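Local atomic coordinates of cell wall surface anchor family protein (Streptococcus agalactiae serogroup V, PDB entry 3TW0), a protein that forms the adhesive tip of a Group B Streptococcus pilus and probably helps the bacterium attach to host surfaces through its magnesium-binding von Willebrand factor A-type fold. Residues I182-F196 / P284-I298. The protein carries 2 engineered substitutions. Numbering follows the deposited sequence.
Sequences INFNPYISTSYQNQF and PFDPKTKKVSATKQI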
ATOM      1  N   ILE A 182       7.512   0.940  11.340  1.00 14.53           N
ATOM      2  CA  ILE A 182       7.548   0.439  12.715  1.00 13.82           C
ATOM      3  C   ILE A 182       8.457   1.371  13.528  1.00 14.79           C
ATOM      4  O   ILE A 182       9.568   1.704  13.094  1.00 14.27           O
ATOM      5  CB  ILE A 182       8.044  -1.011  12.754  1.00 13.89           C
ATOM      6  CG1 ILE A 182       7.026  -1.923  12.065  1.00 13.23           C
ATOM      7  CG2 ILE A 182       8.287  -1.469  14.212  1.00 13.74           C
ATOM      8  CD1 ILE A 182       7.537  -3.363  11.706  1.00 14.04           C
ATOM      9  N   ASN A 183       7.970   1.844  14.677  1.00 15.47           N
ATOM     10  CA  ASN A 183       8.714   2.866  15.442  1.00 17.53           C
ATOM     11  C   ASN A 183       9.863   2.343  16.289  1.00 17.09           C
ATOM     12  O   ASN A 183       9.844   2.480  17.507  1.00 18.30           O
ATOM     13  CB  ASN A 183       7.758   3.714  16.312  1.00 17.16           C
ATOM     14  CG  ASN A 183       8.356   5.067  16.721  1.00 21.02           C
ATOM     15  OD1 ASN A 183       9.393   5.511  16.200  1.00 21.78           O
ATOM     16  ND2 ASN A 183       7.688   5.734  17.649  1.00 20.69           N
ATOM     17  N   PHE A 184      10.879   1.788  15.646  1.00 17.12           N
ATOM     18  CA  PHE A 184      12.115   1.436  16.322  1.00 17.59           C
ATOM     19  C   PHE A 184      12.832   2.652  16.955  1.00 18.49           C
ATOM     20  O   PHE A 184      12.755   3.809  16.454  1.00 18.38           O
ATOM     21  CB  PHE A 184      13.075   0.740  15.358  1.00 17.14           C
ATOM     22  CG  PHE A 184      12.608  -0.608  14.887  1.00 18.82           C
ATOM     23  CD1 PHE A 184      12.726  -1.732  15.704  1.00 17.21           C
ATOM     24  CD2 PHE A 184      12.058  -0.757  13.611  1.00 17.94           C
ATOM     25  CE1 PHE A 184      12.297  -3.007  15.264  1.00 15.17           C
ATOM     26  CE2 PHE A 184      11.648  -2.010  13.160  1.00 19.59           C
ATOM     27  CZ  PHE A 184      11.761  -3.148  14.007  1.00 17.57           C
ATOM     28  N   ASN A 185      13.536   2.399  18.052  1.00 17.47           N
ATOM     29  CA  ASN A 185      14.195   3.468  18.769  1.00 17.82           C
ATOM     30  C   ASN A 185      15.712   3.331  18.619  1.00 18.61           C
ATOM     31  O   ASN A 185      16.317   2.411  19.174  1.00 18.17           O
ATOM     32  CB  ASN A 185      13.753   3.485  20.235  1.00 17.84           C
ATOM     33  CG  ASN A 185      14.356   4.651  21.011  1.00 18.25           C
ATOM     34  OD1 ASN A 185      15.345   5.261  20.579  1.00 15.39           O
ATOM     35  ND2 ASN A 185      13.779   4.948  22.171  1.00 15.25           N
ATOM     36  N   PRO A 186      16.332   4.225  17.822  1.00 18.93           N
ATOM     37  CA  PRO A 186      17.730   4.055  17.502  1.00 19.20           C
ATOM     38  C   PRO A 186      18.634   4.521  18.635  1.00 20.65           C
ATOM     39  O   PRO A 186      19.848   4.360  18.553  1.00 20.28           O
ATOM     40  CB  PRO A 186      17.910   4.967  16.286  1.00 18.95           C
ATOM     41  CG  PRO A 186      16.958   6.023  16.448  1.00 18.16           C
ATOM     42  CD  PRO A 186      15.761   5.416  17.158  1.00 19.22           C
ATOM     43  N   TYR A 187      18.041   5.078  19.691  1.00 20.61           N
ATOM     44  CA  TYR A 187      18.816   5.821  20.666  1.00 20.71           C
ATOM     45  C   TYR A 187      18.946   5.098  21.984  1.00 20.03           C
ATOM     46  O   TYR A 187      19.456   5.645  22.933  1.00 18.59           O
ATOM     47  CB  TYR A 187      18.205   7.211  20.855  1.00 21.37           C
ATOM     48  CG  TYR A 187      18.292   8.045  19.579  1.00 24.75           C
ATOM     49  CD1 TYR A 187      19.424   7.971  18.760  1.00 27.94           C
ATOM     50  CD2 TYR A 187      17.252   8.895  19.196  1.00 28.94           C
ATOM     51  CE1 TYR A 187      19.529   8.722  17.586  1.00 31.77           C
ATOM     52  CE2 TYR A 187      17.341   9.660  18.033  1.00 31.82           C
ATOM     53  CZ  TYR A 187      18.487   9.566  17.235  1.00 32.65           C
ATOM     54  OH  TYR A 187      18.596  10.307  16.083  1.00 37.11           O
ATOM     55  N   ILE A 188      18.474   3.860  22.035  1.00 20.47           N
ATOM     56  CA  ILE A 188      18.631   3.060  23.237  1.00 20.82           C
ATOM     57  C   ILE A 188      19.544   1.883  22.920  1.00 21.83           C
ATOM     58  O   ILE A 188      19.735   1.542  21.741  1.00 22.37           O
ATOM     59  CB  ILE A 188      17.265   2.595  23.848  1.00 20.56           C
ATOM     60  CG1 ILE A 188      16.413   1.820  22.836  1.00 18.65           C
ATOM     61  CG2 ILE A 188      16.509   3.768  24.438  1.00 19.02           C
ATOM     62  CD1 ILE A 188      15.147   1.252  23.449  1.00 15.16           C
ATOM     63  N   SER A 189      20.104   1.242  23.947  1.00 22.15           N
ATOM     64  CA  SER A 189      20.919   0.042  23.677  1.00 22.43           C
ATOM     65  C   SER A 189      20.131  -1.259  23.399  1.00 21.95           C
ATOM     66  O   SER A 189      20.695  -2.180  22.832  1.00 22.34           O
ATOM     67  CB  SER A 189      21.941  -0.197  24.782  1.00 22.94           C
ATOM     68  OG  SER A 189      21.258  -0.571  25.970  1.00 26.01           O
ATOM     69  N   THR A 190      18.859  -1.342  23.776  1.00 20.96           N
ATOM     70  CA  THR A 190      18.053  -2.522  23.449  1.00 21.19           C
ATOM     71  C   THR A 190      18.157  -2.826  21.955  1.00 20.62           C
ATOM     72  O   THR A 190      17.925  -1.922  21.122  1.00 19.99           O
ATOM     73  CB  THR A 190      16.591  -2.315  23.815  1.00 21.79           C
ATOM     74  OG1 THR A 190      16.480  -2.040  25.218  1.00 23.83           O
ATOM     75  CG2 THR A 190      15.755  -3.544  23.474  1.00 21.98           C
ATOM     76  N   SER A 191      18.553  -4.063  21.611  1.00 18.96           N
ATOM     77  CA  SER A 191      18.676  -4.467  20.203  1.00 18.33           C
ATOM     78  C   SER A 191      17.350  -4.286  19.472  1.00 17.15           C
ATOM     79  O   SER A 191      16.285  -4.369  20.074  1.00 16.23           O
ATOM     80  CB  SER A 191      19.106  -5.940  20.070  1.00 18.30           C
ATOM     81  OG  SER A 191      18.031  -6.777  20.435  1.00 18.33           O
ATOM     82  N   TYR A 192      17.414  -4.086  18.158  1.00 16.08           N
ATOM     83  CA  TYR A 192      16.183  -3.982  17.390  1.00 16.34           C
ATOM     84  C   TYR A 192      15.319  -5.255  17.503  1.00 16.19           C
ATOM     85  O   TYR A 192      14.091  -5.159  17.569  1.00 15.92           O
ATOM     86  CB  TYR A 192      16.479  -3.617  15.928  1.00 16.31           C
ATOM     87  CG  TYR A 192      17.017  -2.216  15.765  1.00 17.46           C
ATOM     88  CD1 TYR A 192      16.247  -1.107  16.198  1.00 17.25           C
ATOM     89  CD2 TYR A 192      18.269  -1.974  15.156  1.00 17.31           C
ATOM     90  CE1 TYR A 192      16.723   0.210  16.055  1.00 17.76           C
ATOM     91  CE2 TYR A 192      18.745  -0.641  14.990  1.00 17.37           C
ATOM     92  CZ  TYR A 192      17.952   0.421  15.454  1.00 18.21           C
ATOM     93  OH  TYR A 192      18.348   1.712  15.327  1.00 20.85           O
ATOM     94  N   GLN A 193      15.953  -6.433  17.551  1.00 15.84           N
ATOM     95  CA  GLN A 193      15.180  -7.670  17.729  1.00 16.04           C
ATOM     96  C   GLN A 193      14.397  -7.655  19.049  1.00 16.52           C
ATOM     97  O   GLN A 193      13.205  -7.956  19.073  1.00 16.11           O
ATOM     98  CB  GLN A 193      16.047  -8.931  17.618  1.00 16.18           C
ATOM     99  CG  GLN A 193      15.204 -10.235  17.642  1.00 16.23           C
ATOM    100  CD  GLN A 193      14.241 -10.344  16.453  1.00 17.17           C
ATOM    101  OE1 GLN A 193      14.663 -10.275  15.303  1.00 18.18           O
ATOM    102  NE2 GLN A 193      12.947 -10.511  16.733  1.00 17.37           N
ATOM    103  N   ASN A 194      15.056  -7.287  20.145  1.00 17.47           N
ATOM    104  CA  ASN A 194      14.354  -7.186  21.413  1.00 17.90           C
ATOM    105  C   ASN A 194      13.304  -6.073  21.403  1.00 17.12           C
ATOM    106  O   ASN A 194      12.277  -6.185  22.056  1.00 16.55           O
ATOM    107  CB  ASN A 194      15.333  -7.028  22.590  1.00 18.69           C
ATOM    108  CG  ASN A 194      16.117  -8.320  22.891  1.00 20.84           C
ATOM    109  OD1 ASN A 194      15.629  -9.421  22.636  1.00 22.76           O
ATOM    110  ND2 ASN A 194      17.332  -8.179  23.436  1.00 21.00           N
ATOM    111  N   GLN A 195      13.547  -4.994  20.653  1.00 16.84           N
ATOM    112  CA  GLN A 195      12.540  -3.920  20.544  1.00 15.55           C
ATOM    113  C   GLN A 195      11.314  -4.459  19.818  1.00 14.69           C
ATOM    114  O   GLN A 195      10.192  -4.259  20.248  1.00 14.55           O
ATOM    115  CB  GLN A 195      13.099  -2.694  19.806  1.00 15.65           C
ATOM    116  CG  GLN A 195      14.146  -1.902  20.586  1.00 15.24           C
ATOM    117  CD  GLN A 195      14.409  -0.554  19.950  1.00 16.04           C
ATOM    118  OE1 GLN A 195      13.477   0.112  19.480  1.00 14.36           O
ATOM    119  NE2 GLN A 195      15.664  -0.168  19.900  1.00 12.94           N
ATOM    120  N   PHE A 196      11.546  -5.197  18.752  1.00 14.87           N
ATOM    121  CA  PHE A 196      10.459  -5.756  17.919  1.00 15.51           C
ATOM    122  C   PHE A 196       9.622  -6.715  18.755  1.00 16.25           C
ATOM    123  O   PHE A 196       8.384  -6.582  18.862  1.00 16.39           O
ATOM    124  CB  PHE A 196      11.089  -6.481  16.725  1.00 15.11           C
ATOM    125  CG  PHE A 196      10.098  -7.080  15.756  1.00 16.91           C
ATOM    126  CD1 PHE A 196       9.477  -6.290  14.785  1.00 14.92           C
ATOM    127  CD2 PHE A 196       9.837  -8.469  15.767  1.00 14.12           C
ATOM    128  CE1 PHE A 196       8.597  -6.861  13.866  1.00 12.88           C
ATOM    129  CE2 PHE A 196       8.956  -9.028  14.873  1.00 14.63           C
ATOM    130  CZ  PHE A 196       8.318  -8.231  13.920  1.00 13.93           C
ATOM    131  N   PRO A 284      15.185  -1.128  10.468  1.00 17.81           N
ATOM    132  CA  PRO A 284      15.752   0.166  10.872  1.00 18.40           C
ATOM    133  C   PRO A 284      17.242   0.301  10.550  1.00 18.98           C
ATOM    134  O   PRO A 284      17.921  -0.697  10.306  1.00 18.24           O
ATOM    135  CB  PRO A 284      15.532   0.180  12.384  1.00 18.12           C
ATOM    136  CG  PRO A 284      15.584  -1.297  12.754  1.00 17.88           C
ATOM    137  CD  PRO A 284      15.085  -2.076  11.606  1.00 17.49           C
ATOM    138  N   PHE A 285      17.699   1.554  10.503  1.00 19.68           N
ATOM    139  CA  PHE A 285      19.104   1.923  10.379  1.00 19.96           C
ATOM    140  C   PHE A 285      19.340   3.180  11.257  1.00 20.50           C
ATOM    141  O   PHE A 285      18.413   3.984  11.455  1.00 20.23           O
ATOM    142  CB  PHE A 285      19.458   2.207   8.904  1.00 20.14           C
ATOM    143  CG  PHE A 285      18.594   3.272   8.250  1.00 20.63           C
ATOM    144  CD1 PHE A 285      18.867   4.625   8.428  1.00 21.04           C
ATOM    145  CD2 PHE A 285      17.500   2.915   7.465  1.00 20.40           C
ATOM    146  CE1 PHE A 285      18.053   5.605   7.850  1.00 20.16           C
ATOM    147  CE2 PHE A 285      16.701   3.893   6.859  1.00 22.52           C
ATOM    148  CZ  PHE A 285      16.982   5.244   7.044  1.00 18.23           C
ATOM    149  N   ASP A 286      20.549   3.319  11.787  1.00 20.74           N
ATOM    150  CA  ASP A 286      20.927   4.448  12.625  1.00 23.01           C
ATOM    151  C   ASP A 286      20.776   5.709  11.806  1.00 24.17           C
ATOM    152  O   ASP A 286      21.352   5.814  10.731  1.00 23.06           O
ATOM    153  CB  ASP A 286      22.385   4.323  13.091  1.00 23.57           C
ATOM    154  CG  ASP A 286      22.785   5.407  14.097  1.00 26.25           C
ATOM    155  OD1 ASP A 286      23.228   5.029  15.193  1.00 30.51           O
ATOM    156  OD2 ASP A 286      22.678   6.620  13.808  1.00 28.25           O
ATOM    157  N   PRO A 287      19.993   6.664  12.303  1.00 25.84           N
ATOM    158  CA  PRO A 287      19.729   7.817  11.433  1.00 27.33           C
ATOM    159  C   PRO A 287      20.957   8.727  11.269  1.00 28.52           C
ATOM    160  O   PRO A 287      21.036   9.471  10.285  1.00 29.75           O
ATOM    161  CB  PRO A 287      18.569   8.544  12.128  1.00 27.22           C
ATOM    162  CG  PRO A 287      18.443   7.938  13.497  1.00 27.28           C
ATOM    163  CD  PRO A 287      19.408   6.811  13.646  1.00 25.66           C
ATOM    164  N   LYS A 288      21.915   8.643  12.190  1.00 29.22           N
ATOM    165  CA  LYS A 288      23.148   9.438  12.074  1.00 30.01           C
ATOM    166  C   LYS A 288      24.204   8.756  11.219  1.00 29.42           C
ATOM    167  O   LYS A 288      24.671   9.343  10.226  1.00 29.35           O
ATOM    168  CB  LYS A 288      23.706   9.830  13.447  1.00 30.29           C
ATOM    169  CG  LYS A 288      23.034  11.101  14.007  1.00 33.81           C
ATOM    170  CD  LYS A 288      23.324  12.318  13.076  1.00 39.60           C
ATOM    171  CE  LYS A 288      22.513  13.562  13.462  1.00 40.88           C
ATOM    172  NZ  LYS A 288      21.124  13.502  12.942  1.00 41.78           N
ATOM    173  N   THR A 289      24.556   7.518  11.574  1.00 28.09           N
ATOM    174  CA  THR A 289      25.630   6.805  10.876  1.00 27.27           C
ATOM    175  C   THR A 289      25.141   6.000   9.663  1.00 26.83           C
ATOM    176  O   THR A 289      25.946   5.547   8.848  1.00 25.97           O
ATOM    177  CB  THR A 289      26.293   5.792  11.802  1.00 27.45           C
ATOM    178  OG1 THR A 289      25.388   4.703  11.999  1.00 26.31           O
ATOM    179  CG2 THR A 289      26.666   6.420  13.151  1.00 26.52           C
ATOM    180  N   LYS A 290      23.831   5.778   9.586  1.00 25.72           N
ATOM    181  CA  LYS A 290      23.203   4.953   8.522  1.00 25.68           C
ATOM    182  C   LYS A 290      23.512   3.442   8.550  1.00 24.66           C
ATOM    183  O   LYS A 290      23.161   2.733   7.619  1.00 24.63           O
ATOM    184  CB  LYS A 290      23.471   5.544   7.124  1.00 26.01           C
ATOM    185  CG  LYS A 290      23.040   6.994   6.930  1.00 28.40           C
ATOM    186  CD  LYS A 290      21.488   7.135   6.931  1.00 32.64           C
ATOM    187  CE  LYS A 290      21.000   8.464   6.316  1.00 33.72           C
ATOM    188  NZ  LYS A 290      21.391   9.618   7.163  1.00 32.89           N
ATOM    189  N   LYS A 291      24.171   2.968   9.610  1.00 23.51           N
ATOM    190  CA  LYS A 291      24.402   1.539   9.859  1.00 23.52           C
ATOM    191  C   LYS A 291      23.060   0.824   9.906  1.00 22.30           C
ATOM    192  O   LYS A 291      22.225   1.168  10.736  1.00 21.74           O
ATOM    193  CB  LYS A 291      25.112   1.332  11.226  1.00 23.84           C
ATOM    194  CG  LYS A 291      26.570   1.842  11.304  1.00 28.93           C
ATOM    195  CD  LYS A 291      26.926   2.566  12.657  1.00 36.48           C
ATOM    196  CE  LYS A 291      27.323   1.617  13.807  1.00 40.70           C
ATOM    197  NZ  LYS A 291      28.594   0.854  13.528  1.00 41.03           N
ATOM    198  N   VAL A 292      22.831  -0.138   9.012  1.00 21.89           N
ATOM    199  CA  VAL A 292      21.606  -0.934   9.082  1.00 21.69           C
ATOM    200  C   VAL A 292      21.605  -1.792  10.359  1.00 21.50           C
ATOM    201  O   VAL A 292      22.670  -2.114  10.901  1.00 21.39           O
ATOM    202  CB  VAL A 292      21.371  -1.816   7.804  1.00 21.91           C
ATOM    203  CG1 VAL A 292      22.353  -2.999   7.706  1.00 20.75           C
ATOM    204  CG2 VAL A 292      19.949  -2.325   7.786  1.00 21.10           C
ATOM    205  N   SER A 293      20.410  -2.136  10.828  1.00 20.93           N
ATOM    206  CA  SER A 293      20.229  -3.019  11.968  1.00 20.61           C
ATOM    207  C   SER A 293      21.011  -4.328  11.807  1.00 20.42           C
ATOM    208  O   SER A 293      20.999  -4.945  10.737  1.00 20.68           O
ATOM    209  CB  SER A 293      18.736  -3.341  12.123  1.00 20.49           C
ATOM    210  OG  SER A 293      18.552  -4.452  12.995  1.00 20.21           O
ATOM    211  N   ALA A 294      21.693  -4.743  12.863  1.00 20.65           N
ATOM    212  CA  ALA A 294      22.413  -6.018  12.868  1.00 20.29           C
ATOM    213  C   ALA A 294      21.550  -7.110  13.500  1.00 20.49           C
ATOM    214  O   ALA A 294      21.994  -8.272  13.668  1.00 20.57           O
ATOM    215  CB  ALA A 294      23.731  -5.870  13.639  1.00 20.61           C
ATOM    216  N   THR A 295      20.333  -6.762  13.891  1.00 19.37           N
ATOM    217  CA  THR A 295      19.407  -7.817  14.332  1.00 19.77           C
ATOM    218  C   THR A 295      18.132  -7.838  13.478  1.00 18.10           C
ATOM    219  O   THR A 295      18.169  -8.286  12.354  1.00 18.34           O
ATOM    220  CB  THR A 295      19.100  -7.768  15.856  1.00 19.00           C
ATOM    221  OG1 THR A 295      18.442  -6.539  16.181  1.00 21.73           O
ATOM    222  CG2 THR A 295      20.368  -7.914  16.697  1.00 20.08           C
ATOM    223  N   LYS A 296      17.009  -7.376  14.020  1.00 18.02           N
ATOM    224  CA  LYS A 296      15.753  -7.440  13.286  1.00 17.03           C
ATOM    225  C   LYS A 296      15.860  -6.520  12.076  1.00 16.91           C
ATOM    226  O   LYS A 296      16.329  -5.372  12.227  1.00 16.29           O
ATOM    227  CB  LYS A 296      14.596  -6.946  14.174  1.00 17.83           C
ATOM    228  CG  LYS A 296      13.197  -6.967  13.493  1.00 14.27           C
ATOM    229  CD  LYS A 296      12.753  -8.415  13.181  1.00 12.18           C
ATOM    230  CE  LYS A 296      11.727  -8.451  12.088  1.00 12.94           C
ATOM    231  NZ  LYS A 296      11.122  -9.793  11.807  1.00 15.08           N
ATOM    232  N   GLN A 297      15.389  -7.007  10.916  1.00 16.92           N
ATOM    233  CA  GLN A 297      15.318  -6.209   9.675  1.00 17.82           C
ATOM    234  C   GLN A 297      13.979  -6.366   8.976  1.00 18.18           C
ATOM    235  O   GLN A 297      13.515  -7.506   8.722  1.00 19.43           O
ATOM    236  CB  GLN A 297      16.438  -6.570   8.695  1.00 17.76           C
ATOM    237  CG  GLN A 297      17.868  -6.147   9.109  1.00 17.62           C
ATOM    238  CD  GLN A 297      18.930  -6.641   8.128  1.00 20.29           C
ATOM    239  OE1 GLN A 297      20.084  -6.208   8.161  1.00 23.53           O
ATOM    240  NE2 GLN A 297      18.546  -7.549   7.257  1.00 19.55           N
ATOM    241  N   ILE A 298      13.350  -5.235   8.668  1.00 17.79           N
ATOM    242  CA  ILE A 298      12.119  -5.237   7.863  1.00 18.16           C
ATOM    243  C   ILE A 298      12.577  -5.173   6.405  1.00 18.24           C
ATOM    244  O   ILE A 298      13.346  -4.291   6.054  1.00 17.55           O
ATOM    245  CB  ILE A 298      11.203  -4.049   8.244  1.00 18.27           C
ATOM    246  CG1 ILE A 298      10.883  -4.062   9.754  1.00 18.44           C
ATOM    247  CG2 ILE A 298       9.950  -3.969   7.371  1.00 19.19           C
ATOM    248  CD1 ILE A 298      10.073  -5.268  10.241  1.00 18.04           C
TER
HETATM  249  O   HOH W   1      11.304 -11.337  14.057  1.00 21.41           O
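P284 sits in the angle between the rings of F184 and Y192, its CG touching a face of each. CG stands almost over the middle of the Y192 ring, 3.5 Å from the centroid, and meets F184 nearer the rim; both are CH-pi contacts, and proline suits the place because its compact, rigid ring offers C-H groups to both aromatic faces. I182 CG2 covers the other face of F184, while I298 CG1 reaches its edge. I182 CD1 and I298 CD1 meet tightly at 3.5 Å. At the outer end P186 CB packs on P287 CD at 3.6 Å, the two side chains crossing at about a right angle.

In K296, CG anti to the backbone N (chi1 180°) and a bend at chi2 (66°) carry the chain across the F196 ring face, placing CE over its centre and NZ 4.2 Å from the centroid in a cation-pi contact. A water joins the ammonium to Q193 NE2, which N197 holds as well.

The one direct hydrogen bond across the contact runs from Q193 N to T295 OG1 (2.8 Å, 144° at the hydrogen).

Apolar and CH-pi contacts thus dominate, joining the loop before helix 302-312 to the start of helix 192-201 and the loop leading into it, away from the magnesium site. T295 OG1 and S191 OG take up the N-terminal amides of Q193 and N194, which lack acceptors earlier in the helix, and K296 divides its charge between the F196 face and a salt bridge to E303.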